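Local coordinates for probable oxidoreductase protein (Rhizobium etli, PDB 4FB5) that probably binds a nucleotide cofactor and carries out oxidoreductase chemistry, at residues A[42-47]-A[348-353]; A[181-186]-A[276-281]; A[230-235]-A[382-387]. All blocks are in the same frame, centred on the assembly; numbering follows the deposited sequence.

Overall arrangement
The chain joins a Rossmann-fold domain, which probably binds the nucleotide, to a second domain built on a large mixed sheet. Contact 1 ties helix 35-44 of the Rossmann part, which follows a glycine-rich turn consistent with the nucleotide-binding type, to helix 344-358 from late in the chain. Contacts 2 and 3 both belong to the large sheet; their centres are about 20 Å apart, their nearest atoms about 9 Å, and both touch the third subunit. Contact 3 lies on the opposite side of the chain's centre from contact 1, centres about 37 Å apart. Contact 2 is about 26 Å from contact 1 between centres, and these two both border the second subunit.

Contact 1: residues A[42-47]-A[348-353]; sequences LAWNAV and IECREL
The six-membered ring of Trp-44 carries the thiol of Cys-350 on one face, a sulfur-aromatic contact that joins a Rossmann-fold helix to helix 344-358. SG stands 3.4 Å above the ring plane and is displaced toward the rim, with CE3 its closest carbon. Leu-353 approaches the same indole obliquely, its CD2 4.1 Å from CH2. The ring of Trp-122, from strand 120-123, meets the indole nearly at right angles, and NE1 is hydrogen-bonded to Ser-99, so both packing and a polar bond fix the turn of the ring.

With SG anti to the backbone N (chi1 176°), Cys-350 reaches away from its own helix and into the angle between Trp-44 and Val-47. Cys-350 CB lies 4.0 Å from CB of Ala-43. These short apolar side chains let the two backbones come close, Ala-43 CA and Cys-350 CA being 6.3 Å apart. Val-47 closes the other side: CG1 also packs against Arg-351, 3.8 Å from its CB, whose guanidinium turns to Asp-53 in a salt bridge. Both methyls of Val-47, CG1 and CG2, lie 3.6 Å from SG of Cys-350.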
loop_
_atom_site.group_PDB
_atom_site.type_symbol
_atom_site.label_atom_id
_atom_site.label_comp_id
_atom_site.label_asym_id
_atom_site.label_seq_id
_atom_site.Cartn_x
_atom_site.Cartn_y
_atom_site.Cartn_z
ATOM N N LEU A 42 -27.025 16.625 9.284
ATOM C CA LEU A 42 -26.348 16.999 8.089
ATOM C C LEU A 42 -26.923 16.222 6.926
ATOM O O LEU A 42 -27.006 16.720 5.791
ATOM C CB LEU A 42 -24.879 16.671 8.230
ATOM C CG LEU A 42 -24.002 17.658 8.995
ATOM C CD1 LEU A 42 -22.591 17.082 9.078
ATOM C CD2 LEU A 42 -24.004 19.006 8.343
ATOM N N ALA A 43 -27.310 14.993 7.209
ATOM C CA ALA A 43 -27.887 14.167 6.185
ATOM C C ALA A 43 -29.229 14.757 5.718
ATOM O O ALA A 43 -29.417 15.026 4.503
ATOM C CB ALA A 43 -28.034 12.700 6.670
ATOM N N TRP A 44 -30.137 14.985 6.671
ATOM C CA TRP A 44 -31.476 15.530 6.341
ATOM C C TRP A 44 -31.331 16.867 5.595
ATOM O O TRP A 44 -32.044 17.136 4.609
ATOM C CB TRP A 44 -32.369 15.691 7.588
ATOM C CG TRP A 44 -32.929 14.426 8.186
ATOM C CD1 TRP A 44 -32.682 13.912 9.448
ATOM C CD2 TRP A 44 -33.831 13.511 7.556
ATOM N NE1 TRP A 44 -33.388 12.731 9.632
ATOM C CE2 TRP A 44 -34.109 12.478 8.487
ATOM C CE3 TRP A 44 -34.438 13.463 6.295
ATOM C CZ2 TRP A 44 -34.967 11.422 8.185
ATOM C CZ3 TRP A 44 -35.300 12.415 6.003
ATOM C CH2 TRP A 44 -35.558 11.411 6.938
ATOM N N ASN A 45 -30.361 17.669 6.016
ATOM C CA ASN A 45 -30.137 18.956 5.380
ATOM C C ASN A 45 -29.552 18.852 3.978
ATOM O O ASN A 45 -29.436 19.869 3.305
ATOM C CB ASN A 45 -29.267 19.832 6.285
ATOM C CG ASN A 45 -29.041 21.222 5.743
ATOM O OD1 ASN A 45 -29.994 21.988 5.519
ATOM N ND2 ASN A 45 -27.759 21.588 5.560
ATOM N N ALA A 46 -29.206 17.652 3.500
ATOM C CA ALA A 46 -28.462 17.589 2.239
ATOM C C ALA A 46 -28.979 16.634 1.199
ATOM O O ALA A 46 -28.662 16.792 0.028
ATOM C CB ALA A 46 -27.005 17.297 2.503
ATOM N N VAL A 47 -29.727 15.624 1.612
ATOM C CA VAL A 47 -30.247 14.645 0.669
ATOM C C VAL A 47 -30.700 15.277 -0.612
ATOM O O VAL A 47 -30.329 14.802 -1.702
ATOM C CB VAL A 47 -31.499 13.912 1.146
ATOM C CG1 VAL A 47 -31.245 12.438 1.206
ATOM C CG2 VAL A 47 -32.066 14.502 2.442
ATOM N N ILE A 348 -26.719 8.977 1.867
ATOM C CA ILE A 348 -27.236 7.872 1.069
ATOM C C ILE A 348 -28.240 7.069 1.904
ATOM O O ILE A 348 -29.343 6.784 1.456
ATOM C CB ILE A 348 -26.077 7.006 0.618
ATOM C CG1 ILE A 348 -25.247 7.769 -0.411
ATOM C CG2 ILE A 348 -26.548 5.686 0.077
ATOM C CD1 ILE A 348 -23.816 7.269 -0.575
ATOM N N GLU A 349 -27.881 6.715 3.132
ATOM C CA GLU A 349 -28.833 6.017 4.010
ATOM C C GLU A 349 -30.139 6.826 4.209
ATOM O O GLU A 349 -31.214 6.279 4.171
ATOM C CB GLU A 349 -28.183 5.716 5.352
ATOM C CG GLU A 349 -29.073 4.966 6.308
ATOM C CD GLU A 349 -28.340 4.529 7.561
ATOM O OE1 GLU A 349 -28.484 5.261 8.568
ATOM O OE2 GLU A 349 -27.622 3.475 7.527
ATOM N N CYS A 350 -30.017 8.131 4.415
ATOM C CA CYS A 350 -31.151 9.022 4.472
ATOM C C CYS A 350 -31.967 8.909 3.175
ATOM O O CYS A 350 -33.196 8.722 3.192
ATOM C CB CYS A 350 -30.675 10.457 4.693
ATOM S SG CYS A 350 -32.033 11.644 4.672
ATOM N N ARG A 351 -31.276 8.987 2.048
ATOM C CA ARG A 351 -31.971 8.811 0.801
ATOM C C ARG A 351 -32.709 7.475 0.842
ATOM O O ARG A 351 -33.916 7.445 0.629
ATOM C CB ARG A 351 -31.047 8.951 -0.408
ATOM C CG ARG A 351 -31.729 8.734 -1.750
ATOM C CD ARG A 351 -32.809 9.762 -1.990
ATOM N NE ARG A 351 -33.751 9.418 -3.074
ATOM C CZ ARG A 351 -34.852 8.660 -2.941
ATOM N NH1 ARG A 351 -35.165 8.113 -1.768
ATOM N NH2 ARG A 351 -35.638 8.433 -3.994
ATOM N N GLU A 352 -32.041 6.384 1.184
ATOM C CA GLU A 352 -32.720 5.103 1.069
ATOM C C GLU A 352 -33.907 4.985 2.022
ATOM O O GLU A 352 -34.812 4.169 1.810
ATOM C CB GLU A 352 -31.759 3.936 1.241
ATOM C CG GLU A 352 -30.730 3.859 0.145
ATOM C CD GLU A 352 -31.287 3.468 -1.219
ATOM O OE1 GLU A 352 -31.093 4.243 -2.181
ATOM O OE2 GLU A 352 -31.874 2.377 -1.340
ATOM N N LEU A 353 -33.898 5.797 3.073
ATOM C CA LEU A 353 -34.961 5.761 4.051
ATOM C C LEU A 353 -36.200 6.388 3.433
ATOM O O LEU A 353 -37.331 5.925 3.666
ATOM C CB LEU A 353 -34.576 6.536 5.308
ATOM C CG LEU A 353 -35.741 6.751 6.276
ATOM C CD1 LEU A 353 -36.434 5.453 6.488
ATOM C CD2 LEU A 353 -35.332 7.326 7.625
#

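Contact 2: residues A[181-186]-A[276-281]; sequences EMDEDF and WGRKGR
Arg-281 runs alongside Asp-183, its partner in an antiparallel hydrogen-bonded pair in which Asp-183 N gives to Arg-281 O at 2.9 Å and Arg-281 N returns a bond to Asp-183 O. From there the arginine side chain can be traced outward. CB rests 3.7 Å from Asp-183 O; CG and CD, in an extended chain with CG anti to the backbone N (chi1 168°), pass beside the carboxylate, CD lying 3.7 Å from OD2. NE then makes a weak, long bond of 3.4 Å to that OD2, which sits at the guanidinium edge with the two flat groups only 19° from coplanar. NE also bonds weakly to Glu-181 OE1, whereas NH2 forms a salt bridge to the same oxygen, modelled too short for its exact length to be trusted; there the carboxylate is turned 52° from the guanidinium. NH1 goes to Asp-296. One face of the group is met by Arg-278 NH2, 3.5 Å above the plane, the two guanidinium groups lying among carboxylates that probably balance their charge.

Further along, Asp-185 OD2 accepts two bonds: Lys-279 NZ, 2.8 Å away, meets the syn lone pair of OD2, and Gly-277 N comes at 2.9 Å from the anti side, somewhat out of the carboxylate plane. This double grip pins the loop 276-280 to the chain leaving the strand.

The contact continues the pairing of strand 175-183 with strand 281-288, while strand 266-272 flanks the other edge and helix 206-221 packs on Met-182. Arg-179 of the third subunit forms salt bridges to Asp-183 OD1 and Glu-181 OE1, and Tyr-287 of that subunit binds Arg-278 NE, placing the charge network at a subunit interface.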
loop_
_atom_site.group_PDB
_atom_site.type_symbol
_atom_site.label_atom_id
_atom_site.label_comp_id
_atom_site.label_asym_id
_atom_site.label_seq_id
_atom_site.Cartn_x
_atom_site.Cartn_y
_atom_site.Cartn_z
ATOM N N GLU A 181 -13.092 -7.983 9.510
ATOM C CA GLU A 181 -12.420 -7.534 10.746
ATOM C C GLU A 181 -12.964 -6.202 11.072
ATOM O O GLU A 181 -12.971 -5.349 10.207
ATOM C CB GLU A 181 -10.904 -7.381 10.574
ATOM C CG GLU A 181 -10.088 -8.709 10.429
ATOM C CD GLU A 181 -8.656 -8.527 9.794
ATOM O OE1 GLU A 181 -7.922 -7.578 10.179
ATOM O OE2 GLU A 181 -8.238 -9.335 8.915
HETATM N N MSE A 182 -13.428 -5.976 12.287
HETATM C CA MSE A 182 -13.685 -4.583 12.669
HETATM C C MSE A 182 -12.889 -4.133 13.872
HETATM O O MSE A 182 -13.148 -4.603 14.989
HETATM C CB MSE A 182 -15.166 -4.224 12.845
HETATM C CG MSE A 182 -15.328 -2.760 13.258
HETATM SE SE MSE A 182 -17.131 -2.096 13.034
HETATM C CE MSE A 182 -16.994 -0.155 13.372
ATOM N N ASP A 183 -11.951 -3.206 13.626
ATOM C CA ASP A 183 -11.043 -2.713 14.663
ATOM C C ASP A 183 -10.940 -1.189 14.861
ATOM O O ASP A 183 -10.909 -0.392 13.891
ATOM C CB ASP A 183 -9.655 -3.271 14.456
ATOM C CG ASP A 183 -9.672 -4.693 14.030
ATOM O OD1 ASP A 183 -10.371 -5.524 14.685
ATOM O OD2 ASP A 183 -8.969 -4.997 13.025
ATOM N N GLU A 184 -10.893 -0.801 16.130
ATOM C CA GLU A 184 -10.559 0.552 16.516
ATOM C C GLU A 184 -9.681 0.476 17.742
ATOM O O GLU A 184 -9.374 -0.593 18.187
ATOM C CB GLU A 184 -11.811 1.411 16.726
ATOM C CG GLU A 184 -12.782 1.354 15.548
ATOM C CD GLU A 184 -13.825 2.490 15.498
ATOM O OE1 GLU A 184 -13.750 3.420 16.340
ATOM O OE2 GLU A 184 -14.721 2.456 14.594
ATOM N N ASP A 185 -9.246 1.604 18.273
ATOM C CA ASP A 185 -8.371 1.594 19.435
ATOM C C ASP A 185 -8.798 2.534 20.544
ATOM O O ASP A 185 -7.979 2.889 21.379
ATOM C CB ASP A 185 -6.924 1.877 19.059
ATOM C CG ASP A 185 -6.743 3.232 18.381
ATOM O OD1 ASP A 185 -7.721 4.035 18.341
ATOM O OD2 ASP A 185 -5.624 3.476 17.871
ATOM N N PHE A 186 -10.081 2.911 20.567
ATOM C CA PHE A 186 -10.551 3.805 21.613
ATOM C C PHE A 186 -10.728 3.123 22.990
ATOM O O PHE A 186 -10.971 3.812 23.974
ATOM C CB PHE A 186 -11.819 4.590 21.188
ATOM C CG PHE A 186 -13.052 3.760 21.075
ATOM C CD1 PHE A 186 -13.799 3.455 22.189
ATOM C CD2 PHE A 186 -13.502 3.312 19.834
ATOM C CE1 PHE A 186 -14.989 2.635 22.110
ATOM C CE2 PHE A 186 -14.703 2.543 19.735
ATOM C CZ PHE A 186 -15.440 2.197 20.897
ATOM N N TRP A 276 -4.584 -1.101 19.003
ATOM C CA TRP A 276 -3.775 0.116 18.811
ATOM C C TRP A 276 -3.400 0.345 17.359
ATOM O O TRP A 276 -2.869 -0.563 16.702
ATOM C CB TRP A 276 -2.497 0.097 19.612
ATOM C CG TRP A 276 -2.616 0.584 21.027
ATOM C CD1 TRP A 276 -2.371 -0.166 22.179
ATOM C CD2 TRP A 276 -3.001 1.874 21.472
ATOM N NE1 TRP A 276 -2.562 0.592 23.277
ATOM C CE2 TRP A 276 -2.944 1.852 22.895
ATOM C CE3 TRP A 276 -3.409 3.034 20.829
ATOM C CZ2 TRP A 276 -3.266 2.970 23.691
ATOM C CZ3 TRP A 276 -3.769 4.139 21.602
ATOM C CH2 TRP A 276 -3.676 4.108 23.038
ATOM N N GLY A 277 -3.681 1.567 16.881
ATOM C CA GLY A 277 -3.391 1.928 15.520
ATOM C C GLY A 277 -4.439 1.565 14.489
ATOM O O GLY A 277 -4.328 1.956 13.364
ATOM N N ARG A 278 -5.464 0.815 14.844
ATOM C CA ARG A 278 -6.600 0.749 13.971
ATOM C C ARG A 278 -7.545 1.907 14.332
ATOM O O ARG A 278 -7.868 2.122 15.495
ATOM C CB ARG A 278 -7.275 -0.599 14.149
ATOM C CG ARG A 278 -6.325 -1.820 13.969
ATOM C CD ARG A 278 -5.727 -1.786 12.614
ATOM N NE ARG A 278 -5.203 -3.064 12.121
ATOM C CZ ARG A 278 -4.587 -3.153 10.947
ATOM N NH1 ARG A 278 -4.456 -2.057 10.255
ATOM N NH2 ARG A 278 -4.085 -4.287 10.495
ATOM N N LYS A 279 -7.989 2.680 13.356
ATOM C CA LYS A 279 -8.825 3.840 13.672
ATOM C C LYS A 279 -10.243 3.600 13.268
ATOM O O LYS A 279 -11.165 3.840 14.057
ATOM C CB LYS A 279 -8.319 5.115 13.014
ATOM C CG LYS A 279 -6.814 5.481 13.323
ATOM C CD LYS A 279 -6.470 5.344 14.814
ATOM C CE LYS A 279 -5.112 5.934 15.098
ATOM N NZ LYS A 279 -4.608 5.696 16.490
ATOM N N GLY A 280 -10.454 3.135 12.051
ATOM C CA GLY A 280 -11.803 2.978 11.579
ATOM C C GLY A 280 -11.802 1.814 10.641
ATOM O O GLY A 280 -12.398 1.904 9.589
ATOM N N ARG A 281 -11.115 0.727 11.015
ATOM C CA ARG A 281 -10.862 -0.358 10.100
ATOM C C ARG A 281 -12.036 -1.328 10.056
ATOM O O ARG A 281 -12.500 -1.806 11.095
ATOM C CB ARG A 281 -9.621 -1.122 10.518
ATOM C CG ARG A 281 -9.414 -2.479 9.787
ATOM C CD ARG A 281 -8.030 -2.956 10.142
ATOM N NE ARG A 281 -7.736 -4.357 9.891
ATOM C CZ ARG A 281 -7.110 -4.782 8.801
ATOM N NH1 ARG A 281 -6.715 -3.910 7.871
ATOM N NH2 ARG A 281 -6.868 -6.075 8.646
#

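Contact 3: residues A[230-235]-A[382-387]; sequences TDMVKP and QSFHER
A Met-aromatic contact between Met-232 and Phe-384 seats the C-terminal end of helix 367-385 on a strand of the large mixed sheet. Met-232, present as selenomethionine, sets its CB almost exactly over the ring centre, 3.8 Å from the centroid and 3° off the normal, which makes a CH-pi contact. Its selenium is farther away, 4.8 Å from the centroid and oblique. The edge of the same ring meets the backbone: Thr-230 O lies in the ring plane, 3.5 Å from CD1. Asp-231 OD1 approaches CE1 at 3.7 Å, though its main partner is Arg-260 of the third subunit, in a salt bridge. What brings the phenyl group to the strand is its first torsion, chi1 167°, which holds CG anti to the residue's own backbone N. Replacing Phe-384 by an alanine is likely to leave Met-232 CB without its aromatic partner and to open a gap between helix and strand.

One residue earlier, Ser-383 OG accepts a hydrogen bond from Thr-230 N at 3.0 Å, bent to 131° at the hydrogen. Thr-230 OG1 is itself bonded to Met-380 O one turn back, so backbone and side chain of a single threonine both hold the helix.

His-252 meets the phenyl ring edge-to-face. In the sheet, strand 225-233 runs between strands 254-261 and 390-391, and the latter follows helix 367-385 in the chain, bringing Ile-390 against Gln-382 and Ser-383.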
loop_
_atom_site.group_PDB
_atom_site.type_symbol
_atom_site.label_atom_id
_atom_site.label_comp_id
_atom_site.label_asym_id
_atom_site.label_seq_id
_atom_site.Cartn_x
_atom_site.Cartn_y
_atom_site.Cartn_z
ATOM N N THR A 230 -17.659 -18.604 19.524
ATOM C CA THR A 230 -17.006 -17.386 19.869
ATOM C C THR A 230 -15.921 -17.529 20.929
ATOM O O THR A 230 -16.119 -18.204 21.911
ATOM C CB THR A 230 -18.067 -16.477 20.373
ATOM O OG1 THR A 230 -19.049 -16.335 19.338
ATOM C CG2 THR A 230 -17.505 -15.127 20.718
ATOM N N ASP A 231 -14.766 -16.906 20.702
ATOM C CA ASP A 231 -13.767 -16.681 21.742
ATOM C C ASP A 231 -13.778 -15.178 22.015
ATOM O O ASP A 231 -13.948 -14.382 21.090
ATOM C CB ASP A 231 -12.369 -17.156 21.327
ATOM C CG ASP A 231 -11.415 -17.221 22.513
ATOM O OD1 ASP A 231 -11.910 -17.004 23.648
ATOM O OD2 ASP A 231 -10.190 -17.469 22.352
HETATM N N MSE A 232 -13.665 -14.787 23.282
HETATM C CA MSE A 232 -13.805 -13.358 23.642
HETATM C C MSE A 232 -12.692 -12.921 24.523
HETATM O O MSE A 232 -12.234 -13.720 25.327
HETATM C CB MSE A 232 -15.129 -13.073 24.314
HETATM C CG MSE A 232 -16.069 -12.605 23.304
HETATM SE SE MSE A 232 -17.796 -12.414 24.036
HETATM C CE MSE A 232 -18.460 -10.826 23.152
ATOM N N VAL A 233 -12.226 -11.678 24.348
ATOM C CA VAL A 233 -11.132 -11.169 25.195
ATOM C C VAL A 233 -11.518 -9.963 26.084
ATOM O O VAL A 233 -12.008 -8.966 25.577
ATOM C CB VAL A 233 -9.849 -10.825 24.359
ATOM C CG1 VAL A 233 -8.609 -10.724 25.248
ATOM C CG2 VAL A 233 -9.595 -11.843 23.282
ATOM N N LYS A 234 -11.282 -10.077 27.399
ATOM C CA LYS A 234 -11.147 -8.931 28.324
ATOM C C LYS A 234 -9.652 -8.539 28.505
ATOM O O LYS A 234 -8.977 -8.987 29.438
ATOM C CB LYS A 234 -11.712 -9.342 29.636
ATOM C CG LYS A 234 -11.917 -8.297 30.664
ATOM C CD LYS A 234 -12.669 -8.939 31.877
ATOM C CE LYS A 234 -14.098 -9.274 31.396
ATOM N NZ LYS A 234 -15.032 -9.732 32.444
ATOM N N PRO A 235 -9.131 -7.664 27.623
ATOM C CA PRO A 235 -7.699 -7.368 27.725
ATOM C C PRO A 235 -7.263 -6.793 29.078
ATOM O O PRO A 235 -6.095 -7.004 29.451
ATOM C CB PRO A 235 -7.483 -6.321 26.621
ATOM C CG PRO A 235 -8.890 -5.608 26.517
ATOM C CD PRO A 235 -9.843 -6.765 26.679
ATOM N N GLN A 382 -23.627 -16.210 24.011
ATOM C CA GLN A 382 -23.992 -17.448 24.634
ATOM C C GLN A 382 -22.924 -18.420 24.207
ATOM O O GLN A 382 -22.280 -19.116 25.033
ATOM C CB GLN A 382 -25.370 -17.898 24.156
ATOM C CG GLN A 382 -25.752 -19.214 24.767
ATOM C CD GLN A 382 -27.146 -19.724 24.357
ATOM O OE1 GLN A 382 -27.693 -19.363 23.299
ATOM N NE2 GLN A 382 -27.695 -20.628 25.190
ATOM N N SER A 383 -22.690 -18.421 22.904
ATOM C CA SER A 383 -21.706 -19.277 22.355
ATOM C C SER A 383 -20.424 -19.313 23.162
ATOM O O SER A 383 -19.733 -20.334 23.140
ATOM C CB SER A 383 -21.450 -18.858 20.928
ATOM O OG SER A 383 -20.346 -19.554 20.415
ATOM N N PHE A 384 -20.084 -18.234 23.873
ATOM C CA PHE A 384 -18.765 -18.124 24.518
ATOM C C PHE A 384 -18.848 -18.593 25.923
ATOM O O PHE A 384 -17.957 -19.274 26.453
ATOM C CB PHE A 384 -18.268 -16.665 24.535
ATOM C CG PHE A 384 -17.083 -16.429 25.446
ATOM C CD1 PHE A 384 -15.838 -16.928 25.126
ATOM C CD2 PHE A 384 -17.226 -15.736 26.632
ATOM C CE1 PHE A 384 -14.729 -16.721 25.967
ATOM C CE2 PHE A 384 -16.134 -15.540 27.487
ATOM C CZ PHE A 384 -14.887 -16.037 27.161
ATOM N N HIS A 385 -19.920 -18.172 26.566
ATOM C CA HIS A 385 -20.160 -18.584 27.946
ATOM C C HIS A 385 -20.440 -20.091 28.088
ATOM O O HIS A 385 -19.938 -20.741 29.019
ATOM C CB HIS A 385 -21.229 -17.693 28.550
ATOM C CG HIS A 385 -20.715 -16.316 28.822
ATOM N ND1 HIS A 385 -19.656 -16.076 29.684
ATOM C CD2 HIS A 385 -21.076 -15.112 28.314
ATOM C CE1 HIS A 385 -19.400 -14.778 29.703
ATOM N NE2 HIS A 385 -20.245 -14.171 28.878
ATOM N N GLU A 386 -21.162 -20.651 27.114
ATOM C CA GLU A 386 -21.413 -22.100 27.082
ATOM C C GLU A 386 -20.305 -22.900 26.386
ATOM O O GLU A 386 -20.414 -24.107 26.278
ATOM C CB GLU A 386 -22.790 -22.400 26.478
ATOM C CG GLU A 386 -23.930 -22.079 27.434
ATOM C CD GLU A 386 -25.268 -22.003 26.739
ATOM O OE1 GLU A 386 -25.470 -22.738 25.722
ATOM O OE2 GLU A 386 -26.126 -21.192 27.196
ATOM N N ARG A 387 -19.263 -22.215 25.895
ATOM C CA ARG A 387 -18.136 -22.852 25.261
ATOM C C ARG A 387 -18.482 -23.906 24.208
ATOM O O ARG A 387 -17.831 -24.948 24.117
ATOM C CB ARG A 387 -17.202 -23.409 26.329
ATOM C CG ARG A 387 -16.174 -22.374 26.728
ATOM C CD ARG A 387 -15.224 -22.830 27.844
ATOM N NE ARG A 387 -14.380 -23.979 27.477
ATOM C CZ ARG A 387 -13.169 -23.918 26.903
ATOM N NH1 ARG A 387 -12.609 -22.750 26.567
ATOM N NH2 ARG A 387 -12.506 -25.048 26.655
#